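Local coordinates for ABC transporter substrate-binding protein (Rhizobium radiobacter, PDB 6TFX) that captures mannopinic acid, a mannityl-opine, as the periplasmic solute-binding protein of an ABC import system in Agrobacterium, at residues L253-T258 against S450-I455; P293-S298 against E443-I448; V330-V335 against S379-Y384; Q398-A403 against N414-N419. All coordinates share one frame; numbering follows the deposited sequence.

Contact 1: residues L253-T258 against S450-I455; sequences LHINIT and SNVCAI. With MG (magnesium ion), chain G; EDO (1,2-ethanediol), chain D.
Ile255 and Ile455 meet through their terminal methyls, CD1 to CD1 3.7 Å apart, with the side chains crossing at a slant. Ile255 reaches this point because its CG1 branch stands opposite the carbonyl carbon (chi1 -59°) and then runs out extended, which also brings CD1 to 4.3 Å from Val452 CG1. Leu253 lies on the same sheet face as Ile455, its CB 4.3 Å from Ile455 CB. On the other face Ala454 CB approaches the imidazole of His254 obliquely, 3.9 Å from ND1. Between these layers runs a short antiparallel ladder. Leu253 and Ile455 form a hydrogen-bonded pair, each N donating to the other's O, while His254 and Ala454 form a non-hydrogen-bonded pair. Ile255 N adds a third bond to Cys453 O at 2.9 Å. Farther out, Ile257 CG2 covers Cys453 at 4.0 Å from CA, and Cys453 SG turns to the modelled magnesium, which Cys418 also binds; the distance from Cys453 SG to magnesium, 1.8 Å, is too short to be trusted in detail. At the polar end Asn256 OD1 accepts from Thr258 N, which makes an Asx turn, and also from Thr258 OG1. A Schellman motif at Val452 ends helix 434-450 just before strand 454-467 begins. Strand 240-255 lies between strands 454-467 and 381-386, while helix 265-272 packs on Ile255 and Ile455 through Arg268 and Leu271.

Contact 2: residues P293-S298 against E443-I448; sequences PSVIPS and EAQKLI
The side-chain amide of Gln445 is the flat group here, with Ile296 over one face and Ser294 OG meeting its oxygen in plane. Ile296 crosses the glutamine chain at about a right angle, putting CD1 3.8 Å from Gln445 CD, and its CG1 comes within 3.6 Å of Gln445 OE1. Ser294 OG donates to Gln445 OE1 over 2.7 Å, on a lone pair; the hydroxyl reaches it because OG points opposite the serine's own N (chi1 -167°). That OE1 also accepts from the backbone N of Asp304, and NE2 donates to the carbonyls of Gly302 and Trp441. Both ends of the buried amide are therefore held, which fixes its rotation. Beside these polar groups, Val295 CG2 touches the aliphatic part of Gln445 at CG and lies 4.0 Å from Ile448 CG2, one helical turn farther along. The contact thus seats the loop after strand 289-291 on one side of helix 434-450. Helix 392-400 closes in through Leu396 against Ile296 and Tyr400 against Ile448, while Leu252 of strand 240-255 packs on Val295.

Contact 3: residues V330-V335 against S379-Y384; sequences VTVTMV and SPIVLY. With N72 ((2~{R})-2-[[(3~{R},4~{R},5~{S})-3,4,5,6-tetrakis(oxidanyl)-2-oxidanylidene-hexyl]amino]pentanedioic acid), chain C.
Met334 crosses Ile381 at a slant where two strands of this type 2 periplasmic-binding-protein fold pass without pairing; segments 330-335 and 381-384 approach to 6.6 Å between axes, their directions 41° apart. Strand 330-337 begins a parallel beta-alpha-beta unit with helix 340-353 and strand 358-365; strand 381-386 belongs to the larger mixed sheet. The tight part is centred on Met334. Its CG sits 3.8 Å from Ile381 CB, and a bend at the last torsion (chi3 72°) turns the methyl CE toward Leu383, 4.1 Å from CB. Next to it, Ser379 OG does double duty: it accepts a nearly straight bond from Val335 N (3.0 Å, 163°) and donates to Ile381 O, so one hydroxyl ties the incoming turn to both strands. Pro380 is as closely packed, its CG 3.2 Å from Thr333 O and 3.7 Å from Val332 CG2, which slides past the ring. The looser side is that of Thr333, exposed to solvent, with OG1 directed to Asn361 in the neighbouring strand. Past Met334 a water links the strands, donating to Val335 O and accepting from Leu383 N. At the far end strand 381-386 enters the opine pocket, where Tyr384 meets Phe415 and His371, its OH also hydrogen-bonded to Arg375. There Tyr384 OH donates to the carboxylate oxygen OE2 of the ligand at 2.6 Å, with that oxygen at the ring edge and in its plane.

Contact 4: residues Q398-A403 against N414-N419; sequences QFYHSA and NFSHCN. With MG (magnesium ion), chain G.
Asn414 packs against the end of helix 392-400, its CA giving a CH...O contact to Phe399 O at 3.1 Å. With CG opposite its own N (chi1 179°), the amide of Asn414 spans the turn. Its ND2 donates to His401 O (2.9 Å), approaching from above that carbonyl plane, and also to Cys418 O on a lone pair; OD1 accepts from Cys418 N. One side chain thereby joins the helix end to both polar groups of the Cys418 backbone. Ser416 N donates to a water that in turn donates to Phe399 O. His417 turns away, bonded to Glu405 and Asp377. Cys418 then brings SG to 3.4 Å from Tyr400 O and close to Tyr400 CB, and Asn419 CB meets Ser402 CB at 3.8 Å. The result is a loop braced by the Asn414 side chain, which presents Cys418 to the modelled magnesium, half of a two-cysteine metal site completed by Cys453.

How the contacts relate
Contacts 1 and 4, with centres 10 Å apart, share the metal site: each supplies one cysteine, and Ile257 N is hydrogen-bonded to Ser416 O between them. Contact 2 backs this site, Ile448 lying about 5 Å from the metal by its side chain, and Val295 O accepts a hydrogen bond from Tyr400 OH of contact 4. On the other flank strand 381-386 of contact 3 is the sheet neighbour of strand 240-255 of contact 1, His254 N hydrogen-bonded to Val382 O. Contacts 2 and 3 stay about 9 Å apart at their nearest atoms. Tyr384 of contact 3 touches the opine directly and packs on Phe399 and Phe415 of contact 4; the Phe399 side chain is about 6 Å from the ligand.

Contact 1: residues L253-T258 against S450-I455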
loop_
_atom_site.group_PDB
_atom_site.type_symbol
_atom_site.label_atom_id
_atom_site.label_comp_id
_atom_site.label_asym_id
_atom_site.label_seq_id
_atom_site.Cartn_x
_atom_site.Cartn_y
_atom_site.Cartn_z
ATOM N N LEU A 253 -3.848 14.046 -5.975
ATOM C CA LEU A 253 -3.363 15.262 -5.306
ATOM C C LEU A 253 -4.398 15.498 -4.214
ATOM O O LEU A 253 -5.549 15.860 -4.523
ATOM C CB LEU A 253 -3.396 16.468 -6.276
ATOM C CG LEU A 253 -2.395 16.411 -7.400
ATOM C CD1 LEU A 253 -2.737 17.463 -8.470
ATOM C CD2 LEU A 253 -0.986 16.652 -6.851
ATOM N N HIS A 254 -4.016 15.258 -2.932
ATOM C CA HIS A 254 -4.898 15.499 -1.788
ATOM C C HIS A 254 -4.638 16.936 -1.381
ATOM O O HIS A 254 -3.501 17.270 -1.043
ATOM C CB HIS A 254 -4.537 14.582 -0.620
ATOM C CG HIS A 254 -4.777 13.148 -0.955
ATOM N ND1 HIS A 254 -6.015 12.555 -0.737
ATOM C CD2 HIS A 254 -3.935 12.240 -1.499
ATOM C CE1 HIS A 254 -5.897 11.305 -1.170
ATOM N NE2 HIS A 254 -4.667 11.054 -1.631
ATOM N N ILE A 255 -5.665 17.780 -1.432
ATOM C CA ILE A 255 -5.479 19.223 -1.149
ATOM C C ILE A 255 -5.966 19.513 0.261
ATOM O O ILE A 255 -7.129 19.224 0.554
ATOM C CB ILE A 255 -6.282 20.086 -2.174
ATOM C CG1 ILE A 255 -5.831 19.811 -3.648
ATOM C CG2 ILE A 255 -6.181 21.588 -1.821
ATOM C CD1 ILE A 255 -6.937 20.381 -4.676
ATOM N N ASN A 256 -5.141 20.175 1.084
ATOM C CA ASN A 256 -5.592 20.519 2.431
ATOM C C ASN A 256 -6.579 21.669 2.272
ATOM O O ASN A 256 -6.174 22.820 2.060
ATOM C CB ASN A 256 -4.423 20.890 3.354
ATOM C CG ASN A 256 -4.874 21.138 4.762
ATOM O OD1 ASN A 256 -6.025 21.498 5.013
ATOM N ND2 ASN A 256 -3.977 20.968 5.708
ATOM N N ILE A 257 -7.885 21.340 2.392
ATOM C CA ILE A 257 -8.969 22.316 2.177
ATOM C C ILE A 257 -9.077 23.373 3.277
ATOM O O ILE A 257 -9.886 24.293 3.139
ATOM C CB ILE A 257 -10.314 21.592 1.963
ATOM C CG1 ILE A 257 -10.762 20.885 3.262
ATOM C CG2 ILE A 257 -10.199 20.607 0.743
ATOM C CD1 ILE A 257 -12.187 20.306 3.215
ATOM N N THR A 258 -8.291 23.257 4.370
ATOM C CA THR A 258 -8.401 24.246 5.447
ATOM C C THR A 258 -7.351 25.345 5.309
ATOM O O THR A 258 -7.380 26.292 6.090
ATOM C CB THR A 258 -8.249 23.558 6.824
ATOM O OG1 THR A 258 -6.907 23.117 6.984
ATOM C CG2 THR A 258 -9.209 22.387 7.015
ATOM N N SER A 450 -16.683 16.524 -6.114
ATOM C CA SER A 450 -17.291 17.852 -6.352
ATOM C C SER A 450 -16.779 18.929 -5.419
ATOM O O SER A 450 -16.716 20.101 -5.817
ATOM C CB SER A 450 -18.812 17.763 -6.320
ATOM O OG SER A 450 -19.265 17.466 -5.013
ATOM N N ASN A 451 -16.383 18.558 -4.179
ATOM C CA ASN A 451 -15.800 19.550 -3.256
ATOM C C ASN A 451 -14.293 19.710 -3.554
ATOM O O ASN A 451 -13.618 20.560 -2.956
ATOM C CB ASN A 451 -16.054 19.123 -1.817
ATOM C CG ASN A 451 -17.466 19.479 -1.444
ATOM O OD1 ASN A 451 -17.740 20.609 -1.034
ATOM N ND2 ASN A 451 -18.414 18.561 -1.662
ATOM N N VAL A 452 -13.768 18.869 -4.467
ATOM C CA VAL A 452 -12.370 18.923 -4.904
ATOM C C VAL A 452 -11.421 18.812 -3.713
ATOM O O VAL A 452 -10.506 19.621 -3.542
ATOM C CB VAL A 452 -12.041 20.143 -5.829
ATOM C CG1 VAL A 452 -10.732 19.924 -6.606
ATOM C CG2 VAL A 452 -13.191 20.461 -6.780
ATOM N N CYS A 453 -11.686 17.835 -2.839
ATOM C CA CYS A 453 -10.778 17.559 -1.731
ATOM C C CYS A 453 -9.530 16.859 -2.275
ATOM O O CYS A 453 -8.438 16.991 -1.726
ATOM C CB CYS A 453 -11.491 16.692 -0.708
ATOM S SG CYS A 453 -12.938 17.515 -0.008
ATOM N N ALA A 454 -9.706 16.100 -3.363
ATOM C CA ALA A 454 -8.605 15.389 -3.983
ATOM C C ALA A 454 -8.881 15.336 -5.463
ATOM O O ALA A 454 -10.052 15.355 -5.876
ATOM C CB ALA A 454 -8.477 13.981 -3.419
ATOM N N ILE A 455 -7.810 15.340 -6.248
ATOM C CA ILE A 455 -7.887 15.292 -7.711
ATOM C C ILE A 455 -7.223 14.000 -8.134
ATOM O O ILE A 455 -6.031 13.801 -7.901
ATOM C CB ILE A 455 -7.181 16.512 -8.355
ATOM C CG1 ILE A 455 -7.757 17.847 -7.831
ATOM C CG2 ILE A 455 -7.289 16.391 -9.891
ATOM C CD1 ILE A 455 -6.786 19.012 -8.062
HETATM MG MG MG G . -13.583 16.347 1.215
HETATM C C1 EDO D . -5.569 26.207 9.291
HETATM O O1 EDO D . -5.737 27.232 8.326
HETATM C C2 EDO D . -4.162 25.595 9.139
HETATM O O2 EDO D . -3.856 24.784 10.255
#

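Contact 2: residues P293-S298 against E443-I448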
loop_
_atom_site.group_PDB
_atom_site.type_symbol
_atom_site.label_atom_id
_atom_site.label_comp_id
_atom_site.label_asym_id
_atom_site.label_seq_id
_atom_site.Cartn_x
_atom_site.Cartn_y
_atom_site.Cartn_z
ATOM N N PRO A 293 -11.669 7.726 -13.183
ATOM C CA PRO A 293 -12.731 8.732 -13.045
ATOM C C PRO A 293 -13.344 8.861 -11.645
ATOM O O PRO A 293 -14.515 9.257 -11.535
ATOM C CB PRO A 293 -13.766 8.286 -14.077
ATOM C CG PRO A 293 -13.662 6.767 -14.047
ATOM C CD PRO A 293 -12.160 6.508 -13.876
ATOM N N SER A 294 -12.574 8.590 -10.579
ATOM C CA SER A 294 -13.044 8.759 -9.203
ATOM C C SER A 294 -11.855 8.875 -8.273
ATOM O O SER A 294 -10.691 8.912 -8.740
ATOM C CB SER A 294 -13.993 7.635 -8.771
ATOM O OG SER A 294 -14.642 8.013 -7.559
ATOM N N VAL A 295 -12.122 8.923 -6.964
ATOM C CA VAL A 295 -11.109 9.161 -5.954
ATOM C C VAL A 295 -10.694 7.909 -5.178
ATOM O O VAL A 295 -10.008 8.015 -4.158
ATOM C CB VAL A 295 -11.561 10.300 -5.007
ATOM C CG1 VAL A 295 -11.600 11.639 -5.751
ATOM C CG2 VAL A 295 -12.925 9.977 -4.371
ATOM N N ILE A 296 -11.077 6.736 -5.679
ATOM C CA ILE A 296 -10.661 5.440 -5.163
ATOM C C ILE A 296 -10.241 4.585 -6.364
ATOM O O ILE A 296 -10.698 4.843 -7.482
ATOM C CB ILE A 296 -11.737 4.749 -4.286
ATOM C CG1 ILE A 296 -12.889 4.158 -5.136
ATOM C CG2 ILE A 296 -12.241 5.693 -3.169
ATOM C CD1 ILE A 296 -13.915 3.416 -4.271
ATOM N N PRO A 297 -9.373 3.576 -6.164
ATOM C CA PRO A 297 -8.915 2.764 -7.316
ATOM C C PRO A 297 -10.072 2.051 -8.025
ATOM O O PRO A 297 -11.074 1.701 -7.394
ATOM C CB PRO A 297 -7.935 1.771 -6.690
ATOM C CG PRO A 297 -7.404 2.497 -5.445
ATOM C CD PRO A 297 -8.681 3.176 -4.915
ATOM N N SER A 298 -9.934 1.841 -9.345
ATOM C CA SER A 298 -11.041 1.280 -10.145
ATOM C C SER A 298 -11.445 -0.115 -9.690
ATOM O O SER A 298 -12.608 -0.506 -9.859
ATOM C CB SER A 298 -10.709 1.294 -11.633
ATOM O OG SER A 298 -9.626 0.416 -11.880
ATOM N N GLU A 443 -22.178 7.904 -3.666
ATOM C CA GLU A 443 -22.534 9.244 -3.193
ATOM C C GLU A 443 -21.317 9.883 -2.482
ATOM O O GLU A 443 -21.027 11.070 -2.708
ATOM C CB GLU A 443 -23.745 9.172 -2.266
ATOM C CG GLU A 443 -24.232 10.526 -1.763
ATOM C CD GLU A 443 -25.393 10.488 -0.778
ATOM O OE1 GLU A 443 -25.928 9.385 -0.514
ATOM O OE2 GLU A 443 -25.754 11.564 -0.249
ATOM N N ALA A 444 -20.579 9.087 -1.683
ATOM C CA ALA A 444 -19.379 9.612 -0.998
ATOM C C ALA A 444 -18.350 10.079 -2.051
ATOM O O ALA A 444 -17.816 11.178 -1.942
ATOM C CB ALA A 444 -18.776 8.533 -0.112
ATOM N N GLN A 445 -18.102 9.269 -3.089
ATOM C CA GLN A 445 -17.121 9.666 -4.115
ATOM C C GLN A 445 -17.533 10.956 -4.824
ATOM O O GLN A 445 -16.699 11.838 -5.019
ATOM C CB GLN A 445 -16.920 8.531 -5.124
ATOM C CG GLN A 445 -16.177 7.348 -4.480
ATOM C CD GLN A 445 -16.367 6.078 -5.281
ATOM O OE1 GLN A 445 -15.771 5.902 -6.341
ATOM N NE2 GLN A 445 -17.220 5.183 -4.778
ATOM N N LYS A 446 -18.835 11.077 -5.191
ATOM C CA LYS A 446 -19.344 12.280 -5.869
ATOM C C LYS A 446 -19.137 13.520 -4.998
ATOM O O LYS A 446 -18.765 14.591 -5.512
ATOM C CB LYS A 446 -20.827 12.117 -6.210
ATOM C CG LYS A 446 -21.055 11.136 -7.355
ATOM C CD LYS A 446 -22.501 11.205 -7.811
ATOM C CE LYS A 446 -22.721 10.445 -9.104
ATOM N NZ LYS A 446 -22.623 8.987 -8.889
ATOM N N LEU A 447 -19.359 13.385 -3.677
ATOM C CA LEU A 447 -19.183 14.527 -2.779
ATOM C C LEU A 447 -17.724 14.916 -2.676
ATOM O O LEU A 447 -17.405 16.105 -2.606
ATOM C CB LEU A 447 -19.694 14.173 -1.376
ATOM C CG LEU A 447 -21.215 14.052 -1.238
ATOM C CD1 LEU A 447 -21.593 13.310 0.035
ATOM C CD2 LEU A 447 -21.888 15.422 -1.282
ATOM N N ILE A 448 -16.830 13.916 -2.599
ATOM C CA ILE A 448 -15.387 14.240 -2.441
ATOM C C ILE A 448 -14.855 14.878 -3.739
ATOM O O ILE A 448 -14.085 15.847 -3.698
ATOM C CB ILE A 448 -14.604 12.957 -2.078
ATOM C CG1 ILE A 448 -15.111 12.378 -0.713
ATOM C CG2 ILE A 448 -13.075 13.217 -2.077
ATOM C CD1 ILE A 448 -14.803 10.900 -0.499
#

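Contact 3: residues V330-V335 against S379-Y384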
loop_
_atom_site.group_PDB
_atom_site.type_symbol
_atom_site.label_atom_id
_atom_site.label_comp_id
_atom_site.label_asym_id
_atom_site.label_seq_id
_atom_site.Cartn_x
_atom_site.Cartn_y
_atom_site.Cartn_z
ATOM N N VAL A 330 -1.341 31.496 -9.019
ATOM C CA VAL A 330 -1.065 30.993 -7.669
ATOM C C VAL A 330 0.282 30.281 -7.664
ATOM O O VAL A 330 0.584 29.515 -8.583
ATOM C CB VAL A 330 -2.204 30.024 -7.211
ATOM C CG1 VAL A 330 -1.833 29.251 -5.942
ATOM C CG2 VAL A 330 -3.512 30.785 -6.986
ATOM N N THR A 331 1.077 30.510 -6.607
ATOM C CA THR A 331 2.323 29.772 -6.432
ATOM C C THR A 331 2.145 28.912 -5.195
ATOM O O THR A 331 1.516 29.351 -4.225
ATOM C CB THR A 331 3.517 30.721 -6.293
ATOM O OG1 THR A 331 3.356 31.518 -5.101
ATOM C CG2 THR A 331 3.643 31.644 -7.519
ATOM N N VAL A 332 2.699 27.702 -5.220
ATOM C CA VAL A 332 2.568 26.819 -4.053
ATOM C C VAL A 332 3.800 25.928 -3.976
ATOM O O VAL A 332 4.309 25.494 -5.008
ATOM C CB VAL A 332 1.222 26.004 -4.143
ATOM C CG1 VAL A 332 0.993 25.383 -5.516
ATOM C CG2 VAL A 332 1.081 24.967 -3.028
ATOM N N THR A 333 4.270 25.656 -2.763
ATOM C CA THR A 333 5.389 24.737 -2.523
ATOM C C THR A 333 4.790 23.449 -1.950
ATOM O O THR A 333 4.055 23.492 -0.966
ATOM C CB THR A 333 6.415 25.337 -1.566
ATOM O OG1 THR A 333 7.088 26.438 -2.197
ATOM C CG2 THR A 333 7.444 24.309 -1.080
ATOM N N MET A 334 5.133 22.317 -2.554
ATOM C CA MET A 334 4.707 21.004 -2.096
ATOM C C MET A 334 5.939 20.225 -1.684
ATOM O O MET A 334 6.958 20.278 -2.369
ATOM C CB MET A 334 4.108 20.231 -3.260
ATOM C CG MET A 334 2.667 20.467 -3.457
ATOM S SD MET A 334 2.258 19.617 -4.991
ATOM C CE MET A 334 2.341 17.923 -4.478
ATOM N N VAL A 335 5.837 19.466 -0.604
ATOM C CA VAL A 335 6.897 18.570 -0.186
ATOM C C VAL A 335 6.650 17.318 -1.048
ATOM O O VAL A 335 5.550 16.747 -1.027
ATOM C CB VAL A 335 6.831 18.259 1.329
ATOM C CG1 VAL A 335 8.036 17.434 1.743
ATOM C CG2 VAL A 335 6.761 19.547 2.155
ATOM N N SER A 379 2.708 19.636 4.296
ATOM C CA SER A 379 2.573 20.008 2.878
ATOM C C SER A 379 1.124 20.461 2.585
ATOM O O SER A 379 0.183 19.764 3.012
ATOM C CB SER A 379 2.934 18.834 1.965
ATOM O OG SER A 379 3.077 19.262 0.615
ATOM N N PRO A 380 0.924 21.554 1.812
ATOM C CA PRO A 380 -0.457 22.018 1.518
ATOM C C PRO A 380 -1.207 21.111 0.550
ATOM O O PRO A 380 -2.442 21.158 0.469
ATOM C CB PRO A 380 -0.244 23.394 0.888
ATOM C CG PRO A 380 1.128 23.333 0.292
ATOM C CD PRO A 380 1.929 22.493 1.265
ATOM N N ILE A 381 -0.453 20.365 -0.264
ATOM C CA ILE A 381 -0.997 19.402 -1.212
ATOM C C ILE A 381 -0.086 18.202 -1.090
ATOM O O ILE A 381 1.113 18.369 -0.957
ATOM C CB ILE A 381 -0.993 19.940 -2.663
ATOM C CG1 ILE A 381 -1.827 21.241 -2.775
ATOM C CG2 ILE A 381 -1.562 18.856 -3.634
ATOM C CD1 ILE A 381 -1.591 21.992 -4.201
ATOM N N VAL A 382 -0.650 17.001 -1.149
ATOM C CA VAL A 382 0.126 15.767 -1.029
ATOM C C VAL A 382 -0.161 14.881 -2.225
ATOM O O VAL A 382 -1.317 14.503 -2.432
ATOM C CB VAL A 382 -0.236 15.033 0.308
ATOM C CG1 VAL A 382 0.447 13.663 0.381
ATOM C CG2 VAL A 382 0.125 15.884 1.542
ATOM N N LEU A 383 0.872 14.544 -3.003
ATOM C CA LEU A 383 0.715 13.619 -4.133
ATOM C C LEU A 383 1.033 12.229 -3.520
ATOM O O LEU A 383 2.209 11.927 -3.237
ATOM C CB LEU A 383 1.707 13.985 -5.265
ATOM C CG LEU A 383 1.772 12.953 -6.404
ATOM C CD1 LEU A 383 0.429 12.829 -7.097
ATOM C CD2 LEU A 383 2.883 13.313 -7.383
ATOM N N TYR A 384 0.001 11.407 -3.322
ATOM C CA TYR A 384 0.147 10.113 -2.655
ATOM C C TYR A 384 -0.401 9.049 -3.617
ATOM O O TYR A 384 -1.431 9.267 -4.272
ATOM C CB TYR A 384 -0.719 10.119 -1.385
ATOM C CG TYR A 384 -0.302 9.105 -0.341
ATOM C CD1 TYR A 384 0.694 9.405 0.594
ATOM C CD2 TYR A 384 -0.903 7.844 -0.285
ATOM C CE1 TYR A 384 1.068 8.480 1.568
ATOM C CE2 TYR A 384 -0.522 6.905 0.673
ATOM C CZ TYR A 384 0.493 7.216 1.574
ATOM O OH TYR A 384 0.843 6.345 2.574
HETATM O OAB N72 C . 4.249 6.944 -10.451
HETATM C CAF N72 C . 3.485 6.782 -9.240
HETATM C CAG N72 C . 4.234 6.181 -8.003
HETATM O OAC N72 C . 5.438 5.566 -8.332
HETATM C CAH N72 C . 3.261 5.470 -7.060
HETATM O OAM N72 C . 1.985 5.131 -7.450
HETATM C CAI N72 C . 3.363 4.215 -6.215
HETATM O OAD N72 C . 4.214 3.271 -6.826
HETATM C CAJ N72 C . 3.575 4.526 -4.754
HETATM O OAE N72 C . 3.187 5.642 -4.322
HETATM C CAK N72 C . 4.310 3.508 -3.836
HETATM N N N72 C . 3.404 2.926 -2.874
HETATM C CA N72 C . 3.541 3.144 -1.484
HETATM C C N72 C . 4.462 4.234 -1.013
HETATM O O N72 C . 4.279 5.485 -0.734
HETATM C CB N72 C . 2.163 3.096 -0.816
HETATM C CG N72 C . 1.950 3.803 0.523
HETATM C CD N72 C . 0.858 3.159 1.381
HETATM O OE1 N72 C . 0.603 1.913 1.317
HETATM O OE2 N72 C . 0.220 3.887 2.174
HETATM O OXT N72 C . 5.539 3.625 -0.870
HETATM O O HOH W 1 3.613 15.260 -2.284
#

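Contact 4: residues Q398-A403 against N414-N419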
loop_
_atom_site.group_PDB
_atom_site.type_symbol
_atom_site.label_atom_id
_atom_site.label_comp_id
_atom_site.label_asym_id
_atom_site.label_seq_id
_atom_site.Cartn_x
_atom_site.Cartn_y
_atom_site.Cartn_z
ATOM N N GLN A 398 -9.949 5.575 5.096
ATOM C CA GLN A 398 -8.569 5.980 5.411
ATOM C C GLN A 398 -8.153 7.332 4.848
ATOM O O GLN A 398 -7.419 8.085 5.507
ATOM C CB GLN A 398 -7.614 4.871 4.936
ATOM C CG GLN A 398 -7.880 3.552 5.707
ATOM C CD GLN A 398 -6.918 2.470 5.311
ATOM O OE1 GLN A 398 -5.777 2.730 4.967
ATOM N NE2 GLN A 398 -7.364 1.224 5.399
ATOM N N PHE A 399 -8.585 7.624 3.620
ATOM C CA PHE A 399 -8.165 8.870 2.971
ATOM C C PHE A 399 -9.154 10.024 3.137
ATOM O O PHE A 399 -8.726 11.189 2.985
ATOM C CB PHE A 399 -7.987 8.622 1.475
ATOM C CG PHE A 399 -6.729 7.881 1.138
ATOM C CD1 PHE A 399 -5.526 8.572 0.946
ATOM C CD2 PHE A 399 -6.724 6.491 1.056
ATOM C CE1 PHE A 399 -4.345 7.880 0.640
ATOM C CE2 PHE A 399 -5.531 5.790 0.794
ATOM C CZ PHE A 399 -4.356 6.493 0.553
ATOM N N TYR A 400 -10.452 9.748 3.369
ATOM C CA TYR A 400 -11.433 10.817 3.327
ATOM C C TYR A 400 -12.377 10.969 4.532
ATOM O O TYR A 400 -13.067 11.991 4.577
ATOM C CB TYR A 400 -12.279 10.697 2.037
ATOM C CG TYR A 400 -11.435 10.543 0.788
ATOM C CD1 TYR A 400 -10.517 11.529 0.412
ATOM C CD2 TYR A 400 -11.529 9.398 -0.008
ATOM C CE1 TYR A 400 -9.717 11.376 -0.719
ATOM C CE2 TYR A 400 -10.731 9.237 -1.139
ATOM C CZ TYR A 400 -9.799 10.208 -1.469
ATOM O OH TYR A 400 -9.008 10.054 -2.584
ATOM N N HIS A 401 -12.430 10.002 5.472
ATOM C CA HIS A 401 -13.327 10.181 6.627
ATOM C C HIS A 401 -12.640 11.126 7.615
ATOM O O HIS A 401 -11.422 11.031 7.787
ATOM C CB HIS A 401 -13.624 8.840 7.289
ATOM C CG HIS A 401 -14.676 8.936 8.349
ATOM N ND1 HIS A 401 -14.390 9.431 9.612
ATOM C CD2 HIS A 401 -16.000 8.663 8.277
ATOM C CE1 HIS A 401 -15.535 9.392 10.285
ATOM N NE2 HIS A 401 -16.529 8.932 9.523
ATOM N N SER A 402 -13.389 12.053 8.229
ATOM C CA SER A 402 -12.733 13.033 9.111
ATOM C C SER A 402 -11.959 12.409 10.290
ATOM O O SER A 402 -11.020 13.046 10.800
ATOM C CB SER A 402 -13.724 14.081 9.616
ATOM O OG SER A 402 -14.575 13.456 10.553
ATOM N N ALA A 403 -12.321 11.197 10.738
ATOM C CA ALA A 403 -11.601 10.576 11.868
ATOM C C ALA A 403 -10.125 10.298 11.462
ATOM O O ALA A 403 -9.238 10.204 12.311
ATOM C CB ALA A 403 -12.276 9.265 12.260
ATOM N N ASN A 414 -5.781 10.963 5.677
ATOM C CA ASN A 414 -6.698 11.988 5.185
ATOM C C ASN A 414 -5.920 13.298 5.199
ATOM O O ASN A 414 -6.033 14.113 6.129
ATOM C CB ASN A 414 -7.994 12.044 5.992
ATOM C CG ASN A 414 -8.969 13.111 5.530
ATOM O OD1 ASN A 414 -8.666 13.936 4.633
ATOM N ND2 ASN A 414 -10.169 13.124 6.153
ATOM N N PHE A 415 -5.127 13.474 4.154
ATOM C CA PHE A 415 -4.287 14.680 4.007
ATOM C C PHE A 415 -5.083 15.896 3.596
ATOM O O PHE A 415 -4.611 17.021 3.793
ATOM C CB PHE A 415 -3.214 14.438 2.946
ATOM C CG PHE A 415 -2.303 13.291 3.316
ATOM C CD1 PHE A 415 -1.419 13.401 4.390
ATOM C CD2 PHE A 415 -2.325 12.104 2.591
ATOM C CE1 PHE A 415 -0.587 12.333 4.740
ATOM C CE2 PHE A 415 -1.468 11.052 2.926
ATOM C CZ PHE A 415 -0.631 11.163 4.014
ATOM N N SER A 416 -6.250 15.689 2.974
ATOM C CA SER A 416 -7.067 16.816 2.515
ATOM C C SER A 416 -7.877 17.434 3.635
ATOM O O SER A 416 -8.406 18.533 3.460
ATOM C CB SER A 416 -8.005 16.363 1.397
ATOM O OG SER A 416 -8.926 15.413 1.905
ATOM N N HIS A 417 -8.003 16.726 4.785
ATOM C CA HIS A 417 -8.845 17.164 5.903
ATOM C C HIS A 417 -10.331 17.161 5.487
ATOM O O HIS A 417 -11.145 17.939 5.989
ATOM C CB HIS A 417 -8.368 18.505 6.498
ATOM C CG HIS A 417 -7.004 18.392 7.112
ATOM N ND1 HIS A 417 -6.829 18.414 8.482
ATOM C CD2 HIS A 417 -5.787 18.273 6.523
ATOM C CE1 HIS A 417 -5.526 18.263 8.685
ATOM N NE2 HIS A 417 -4.854 18.198 7.543
ATOM N N CYS A 418 -10.670 16.227 4.571
ATOM C CA CYS A 418 -12.026 16.040 4.044
ATOM C C CYS A 418 -12.969 15.663 5.210
ATOM O O CYS A 418 -12.587 14.887 6.093
ATOM C CB CYS A 418 -11.988 14.942 2.985
ATOM S SG CYS A 418 -13.610 14.485 2.298
ATOM N N ASN A 419 -14.206 16.195 5.197
ATOM C CA ASN A 419 -15.222 15.799 6.172
ATOM C C ASN A 419 -16.615 15.678 5.514
ATOM O O ASN A 419 -17.550 15.179 6.151
ATOM C CB ASN A 419 -15.250 16.738 7.384
ATOM C CG ASN A 419 -15.653 18.171 7.104
ATOM O OD1 ASN A 419 -15.820 18.609 5.958
ATOM N ND2 ASN A 419 -15.807 18.944 8.163
HETATM MG MG MG G . -13.583 16.347 1.215
HETATM O O HOH W 2 -7.375 13.155 1.657
#